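Local coordinates for protein DNA-binding response regulator, merR family (Colwellia psychrerythraea, PDB 3CNB) that probably acts as a DNA-binding response regulator, this chain being its signal receiver domain, which is predicted to be phosphorylated on an aspartate, at residues A21-T25 with I37-Y41; D56-L62 with I85-T91. One frame throughout, in Å; residues are numbered along the deposited sequence.

How the contacts relate
Both contacts reach the same five-stranded parallel sheet of a CheY-like receiver domain, and their centres lie about 12 Å apart. Contact 1 packs helix 18-31 on the edge strand 36-40; contact 2 pairs the neighbouring strands 57-61 and 86-91 near the centre of the chain. Strand 10-14 runs between the two, hydrogen-bonded to 36-40 on one side and to 57-61 on the other. Direct packing comes from Leu-24, which does not touch 37-41: its CD2 is 3.8 Å from Met-90 SD and 4.1 Å from Met-59 CE. Asp-61, the predicted phosphorylation site, unmodified here, stands at the C-terminal end of strand 57-61 within contact 2.

Contact 1: A21-T25 with I37-Y41; sequences ADMLT and IKIAY
Thr-25 meets both Ile-37 and Ile-39 where helix 18-31 returns over strand 36-40 in the first beta-alpha-beta unit of the CheY-like fold. The short axes are nearly antiparallel (164°) and approach to 9.4 Å. The two branches of Thr-25 divide the work: CG2 slides past Ile-37, 3.8 Å from its CG2, while OG1 sits against Ile-39, 3.2 Å from CD1. With OG1 beside the backbone N and anti to the carbonyl carbon (chi1 -62°), the hydroxyl points back along the helix and donates to Ala-21 O (OG1 to O 2.5 Å, doubtfully short), which also accepts from Thr-25 N. A glycine here would probably open a gap beside both isoleucines and leave Ala-21 O with the backbone N as its helix donor. One turn earlier, Ala-21 CB reaches Ile-39 CG2 at 3.9 Å. Ile-39 CG2 in turn lies 3.6 Å above the plane of the Tyr-41 ring, offset toward its rim, so this methyl meets both Ala-21 and the ring. The Asp-22 carboxylate crosses the end of Tyr-41 steeply, the planes 75° apart; OD2 pairs with Lys-18, and OD1, near the ring plane, takes a weak bond from Tyr-41 OH at 3.2 Å.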
loop_
_atom_site.group_PDB
_atom_site.type_symbol
_atom_site.label_atom_id
_atom_site.label_comp_id
_atom_site.label_asym_id
_atom_site.label_seq_id
_atom_site.Cartn_x
_atom_site.Cartn_y
_atom_site.Cartn_z
ATOM N N ALA A 21 -10.617 0.592 -5.172
ATOM C CA ALA A 21 -9.867 -0.638 -4.916
ATOM C C ALA A 21 -9.868 -1.573 -6.115
ATOM O O ALA A 21 -8.878 -2.273 -6.348
ATOM C CB ALA A 21 -10.408 -1.373 -3.673
ATOM N N ASP A 22 -10.972 -1.591 -6.866
ATOM C CA ASP A 22 -11.096 -2.456 -8.046
ATOM C C ASP A 22 -10.311 -1.861 -9.213
ATOM O O ASP A 22 -9.790 -2.596 -10.050
ATOM C CB ASP A 22 -12.566 -2.640 -8.469
ATOM C CG ASP A 22 -13.400 -3.454 -7.457
ATOM O OD1 ASP A 22 -12.862 -3.936 -6.433
ATOM O OD2 ASP A 22 -14.622 -3.591 -7.698
ATOM N N MET A 23 -10.248 -0.530 -9.262
ATOM C CA MET A 23 -9.510 0.183 -10.311
ATOM C C MET A 23 -8.003 0.049 -10.113
ATOM O O MET A 23 -7.275 -0.298 -11.054
ATOM C CB MET A 23 -9.925 1.661 -10.384
ATOM C CG MET A 23 -8.877 2.574 -11.050
ATOM S SD MET A 23 -9.377 4.279 -11.285
ATOM C CE MET A 23 -10.973 3.971 -12.093
ATOM N N LEU A 24 -7.546 0.312 -8.888
ATOM C CA LEU A 24 -6.149 0.075 -8.517
ATOM C C LEU A 24 -5.736 -1.373 -8.753
ATOM O O LEU A 24 -4.630 -1.645 -9.214
ATOM C CB LEU A 24 -5.909 0.476 -7.055
ATOM C CG LEU A 24 -4.474 0.411 -6.517
ATOM C CD1 LEU A 24 -3.523 1.262 -7.353
ATOM C CD2 LEU A 24 -4.437 0.849 -5.080
ATOM N N THR A 25 -6.633 -2.312 -8.451
ATOM C CA THR A 25 -6.349 -3.741 -8.639
ATOM C C THR A 25 -6.185 -4.041 -10.115
ATOM O O THR A 25 -5.240 -4.730 -10.500
ATOM C CB THR A 25 -7.483 -4.663 -8.051
ATOM O OG1 THR A 25 -7.582 -4.442 -6.639
ATOM C CG2 THR A 25 -7.178 -6.129 -8.292
ATOM N N ILE A 37 -2.860 -10.164 -6.658
ATOM C CA ILE A 37 -3.272 -8.914 -6.057
ATOM C C ILE A 37 -4.470 -9.233 -5.194
ATOM O O ILE A 37 -5.408 -9.868 -5.652
ATOM C CB ILE A 37 -3.703 -7.895 -7.117
ATOM C CG1 ILE A 37 -2.752 -7.925 -8.322
ATOM C CG2 ILE A 37 -3.790 -6.514 -6.514
ATOM C CD1 ILE A 37 -1.692 -6.904 -8.323
ATOM N N LYS A 38 -4.415 -8.833 -3.928
ATOM C CA LYS A 38 -5.524 -9.034 -3.009
ATOM C C LYS A 38 -5.953 -7.718 -2.374
ATOM O O LYS A 38 -5.141 -6.793 -2.219
ATOM C CB LYS A 38 -5.174 -10.079 -1.945
ATOM C CG LYS A 38 -4.856 -11.469 -2.515
ATOM C CD LYS A 38 -6.111 -12.282 -2.811
ATOM C CE LYS A 38 -5.781 -13.510 -3.656
ATOM N NZ LYS A 38 -6.956 -13.951 -4.463
ATOM N N ILE A 39 -7.250 -7.623 -2.065
ATOM C CA ILE A 39 -7.821 -6.454 -1.408
ATOM C C ILE A 39 -8.329 -6.772 -0.002
ATOM O O ILE A 39 -9.033 -7.755 0.205
ATOM C CB ILE A 39 -8.994 -5.818 -2.212
ATOM C CG1 ILE A 39 -8.607 -5.589 -3.673
ATOM C CG2 ILE A 39 -9.405 -4.506 -1.596
ATOM C CD1 ILE A 39 -9.814 -5.453 -4.591
ATOM N N ALA A 40 -7.959 -5.917 0.944
ATOM C CA ALA A 40 -8.564 -5.890 2.251
ATOM C C ALA A 40 -9.418 -4.621 2.340
ATOM O O ALA A 40 -8.908 -3.490 2.239
ATOM C CB ALA A 40 -7.500 -5.919 3.298
ATOM N N TYR A 41 -10.730 -4.822 2.502
ATOM C CA TYR A 41 -11.710 -3.738 2.470
ATOM C C TYR A 41 -11.980 -3.136 3.822
ATOM O O TYR A 41 -12.692 -2.141 3.923
ATOM C CB TYR A 41 -13.047 -4.236 1.906
ATOM C CG TYR A 41 -13.044 -4.554 0.425
ATOM C CD1 TYR A 41 -12.964 -3.541 -0.528
ATOM C CD2 TYR A 41 -13.134 -5.869 -0.019
ATOM C CE1 TYR A 41 -12.964 -3.840 -1.895
ATOM C CE2 TYR A 41 -13.138 -6.174 -1.370
ATOM C CZ TYR A 41 -13.051 -5.158 -2.301
ATOM O OH TYR A 41 -13.064 -5.480 -3.640
#

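Contact 2: D56-L62 with I85-T91; sequences DVVMLDL and IIVIAMT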
loop_
_atom_site.group_PDB
_atom_site.type_symbol
_atom_site.label_atom_id
_atom_site.label_comp_id
_atom_site.label_asym_id
_atom_site.label_seq_id
_atom_site.Cartn_x
_atom_site.Cartn_y
_atom_site.Cartn_z
ATOM N N ASP A 56 4.377 -8.734 -1.013
ATOM C CA ASP A 56 5.702 -8.157 -1.184
ATOM C C ASP A 56 5.569 -6.654 -1.127
ATOM O O ASP A 56 6.494 -5.967 -0.744
ATOM C CB ASP A 56 6.280 -8.597 -2.519
ATOM C CG ASP A 56 6.468 -10.096 -2.587
ATOM O OD1 ASP A 56 7.364 -10.600 -1.878
ATOM O OD2 ASP A 56 5.705 -10.761 -3.308
ATOM N N VAL A 57 4.391 -6.179 -1.534
ATOM C CA VAL A 57 4.038 -4.773 -1.597
ATOM C C VAL A 57 2.693 -4.564 -0.901
ATOM O O VAL A 57 1.752 -5.333 -1.133
ATOM C CB VAL A 57 3.927 -4.268 -3.084
ATOM C CG1 VAL A 57 3.539 -2.790 -3.128
ATOM C CG2 VAL A 57 5.252 -4.466 -3.840
ATOM N N VAL A 58 2.592 -3.556 -0.036
ATOM C CA VAL A 58 1.250 -3.094 0.381
ATOM C C VAL A 58 0.959 -1.648 0.030
ATOM O O VAL A 58 1.747 -0.728 0.323
ATOM C CB VAL A 58 0.787 -3.408 1.886
ATOM C CG1 VAL A 58 1.503 -4.588 2.518
ATOM C CG2 VAL A 58 0.743 -2.167 2.791
ATOM N N MET A 59 -0.189 -1.475 -0.612
ATOM C CA MET A 59 -0.746 -0.176 -0.896
ATOM C C MET A 59 -1.673 0.151 0.265
ATOM O O MET A 59 -2.683 -0.519 0.481
ATOM C CB MET A 59 -1.500 -0.195 -2.236
ATOM C CG MET A 59 -0.694 -0.807 -3.404
ATOM S SD MET A 59 0.583 0.272 -4.081
ATOM C CE MET A 59 -0.407 1.629 -4.632
ATOM N N LEU A 60 -1.323 1.196 0.994
ATOM C CA LEU A 60 -1.965 1.523 2.255
ATOM C C LEU A 60 -2.734 2.849 2.208
ATOM O O LEU A 60 -2.138 3.932 2.139
ATOM C CB LEU A 60 -0.890 1.565 3.356
ATOM C CG LEU A 60 -1.304 1.925 4.792
ATOM C CD1 LEU A 60 -2.138 0.819 5.394
ATOM C CD2 LEU A 60 -0.103 2.200 5.651
ATOM N N ASP A 61 -4.059 2.775 2.258
ATOM C CA ASP A 61 -4.871 3.980 2.359
ATOM C C ASP A 61 -4.888 4.476 3.814
ATOM O O ASP A 61 -5.359 3.776 4.713
ATOM C CB ASP A 61 -6.277 3.706 1.812
ATOM C CG ASP A 61 -7.208 4.910 1.894
ATOM O OD1 ASP A 61 -6.762 6.065 1.723
ATOM O OD2 ASP A 61 -8.420 4.690 2.108
ATOM N N LEU A 62 -4.374 5.687 4.028
ATOM C CA LEU A 62 -4.304 6.313 5.348
ATOM C C LEU A 62 -5.627 6.928 5.844
ATOM O O LEU A 62 -5.647 7.664 6.846
ATOM C CB LEU A 62 -3.225 7.405 5.365
ATOM C CG LEU A 62 -1.788 7.129 4.958
ATOM C CD1 LEU A 62 -0.901 8.349 5.229
ATOM C CD2 LEU A 62 -1.306 5.902 5.711
ATOM N N ILE A 85 8.557 -5.748 3.402
ATOM C CA ILE A 85 7.411 -5.384 2.567
ATOM C C ILE A 85 7.569 -3.930 2.107
ATOM O O ILE A 85 7.892 -3.051 2.915
ATOM C CB ILE A 85 6.065 -5.555 3.349
ATOM C CG1 ILE A 85 5.818 -7.023 3.712
ATOM C CG2 ILE A 85 4.892 -5.020 2.551
ATOM C CD1 ILE A 85 4.429 -7.292 4.361
ATOM N N ILE A 86 7.378 -3.686 0.810
ATOM C CA ILE A 86 7.416 -2.320 0.278
ATOM C C ILE A 86 6.059 -1.681 0.520
ATOM O O ILE A 86 5.051 -2.131 -0.028
ATOM C CB ILE A 86 7.702 -2.283 -1.247
ATOM C CG1 ILE A 86 9.053 -2.918 -1.582
ATOM C CG2 ILE A 86 7.588 -0.835 -1.805
ATOM C CD1 ILE A 86 9.036 -3.594 -2.977
ATOM N N VAL A 87 6.044 -0.647 1.357
ATOM C CA VAL A 87 4.825 0.028 1.724
ATOM C C VAL A 87 4.681 1.352 0.963
ATOM O O VAL A 87 5.510 2.249 1.087
ATOM C CB VAL A 87 4.744 0.289 3.259
ATOM C CG1 VAL A 87 3.547 1.165 3.587
ATOM C CG2 VAL A 87 4.666 -1.039 4.038
ATOM N N ILE A 88 3.601 1.465 0.200
ATOM C CA ILE A 88 3.276 2.706 -0.484
ATOM C C ILE A 88 1.992 3.276 0.100
ATOM O O ILE A 88 0.921 2.700 -0.072
ATOM C CB ILE A 88 3.164 2.474 -2.023
ATOM C CG1 ILE A 88 4.526 2.008 -2.577
ATOM C CG2 ILE A 88 2.739 3.747 -2.745
ATOM C CD1 ILE A 88 4.482 1.509 -3.982
ATOM N N ALA A 89 2.096 4.412 0.786
ATOM C CA ALA A 89 0.912 5.074 1.324
ATOM C C ALA A 89 0.108 5.827 0.256
ATOM O O ALA A 89 0.656 6.307 -0.729
ATOM C CB ALA A 89 1.291 6.019 2.462
ATOM N N MET A 90 -1.203 5.917 0.475
ATOM C CA MET A 90 -2.111 6.738 -0.324
ATOM C C MET A 90 -2.994 7.514 0.657
ATOM O O MET A 90 -3.329 6.999 1.722
ATOM C CB MET A 90 -3.030 5.879 -1.210
ATOM C CG MET A 90 -2.427 4.633 -1.808
ATOM S SD MET A 90 -3.623 3.754 -2.794
ATOM C CE MET A 90 -4.438 2.738 -1.560
ATOM N N THR A 91 -3.375 8.736 0.300
ATOM C CA THR A 91 -4.265 9.559 1.138
ATOM C C THR A 91 -4.998 10.622 0.312
ATOM O O THR A 91 -4.537 11.001 -0.755
ATOM C CB THR A 91 -3.532 10.191 2.371
ATOM O OG1 THR A 91 -4.503 10.702 3.290
ATOM C CG2 THR A 91 -2.553 11.306 1.977
#
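Val-58 CG1 presses on Ile-85 CG2 at 3.4 Å, tighter than ordinary van der Waals contact. Val-58 also has a chi1 of -23°, well away from a staggered value, and the two observations together suggest local strain, though a modelling inaccuracy is possible. Further along the face that carries Val-58, Leu-60, Val-87 and Ala-89, the side chains spread: Leu-60 CD2 is 4.3 Å from Val-87 CG1, and helix 69-77 packs on this face, Ile-72 and Cys-73 against Leu-60 and Ile-76 against Val-87. On the other face Met-59, bent at chi2 and chi3, lies alongside Ile-88 and points the same way, SD to CB 4.0 Å; Leu-120 and Leu-127 of helix 117-129 pack over this pair.

Strands 57-61 and 86-91 are neighbours in the parallel sheet of the CheY-like fold, joined by the crossover through helix 69-77. Six backbone bonds hold them in register, beginning with Ile-86 N to Asp-56 O and ending with Leu-62 N to Met-90 O, 2.9 Å and almost straight (175°). Exposure is confined to the first segment's ends, Asp-56 and Leu-62, which are partly exposed. Asp-56 CB points away from 85-91, and OD2 is bonded to Ser-10 N. Leu-62 brings CG within 4.1 Å of Ala-89 CB. Asp-61, the predicted phosphorylation site, is buried: CG anti to the backbone N (chi1 179°) places its OD1 3.6 Å from Met-90 O while it pairs with Lys-113, and Met-90 CE packs 4.0 Å from Asp-61 CB.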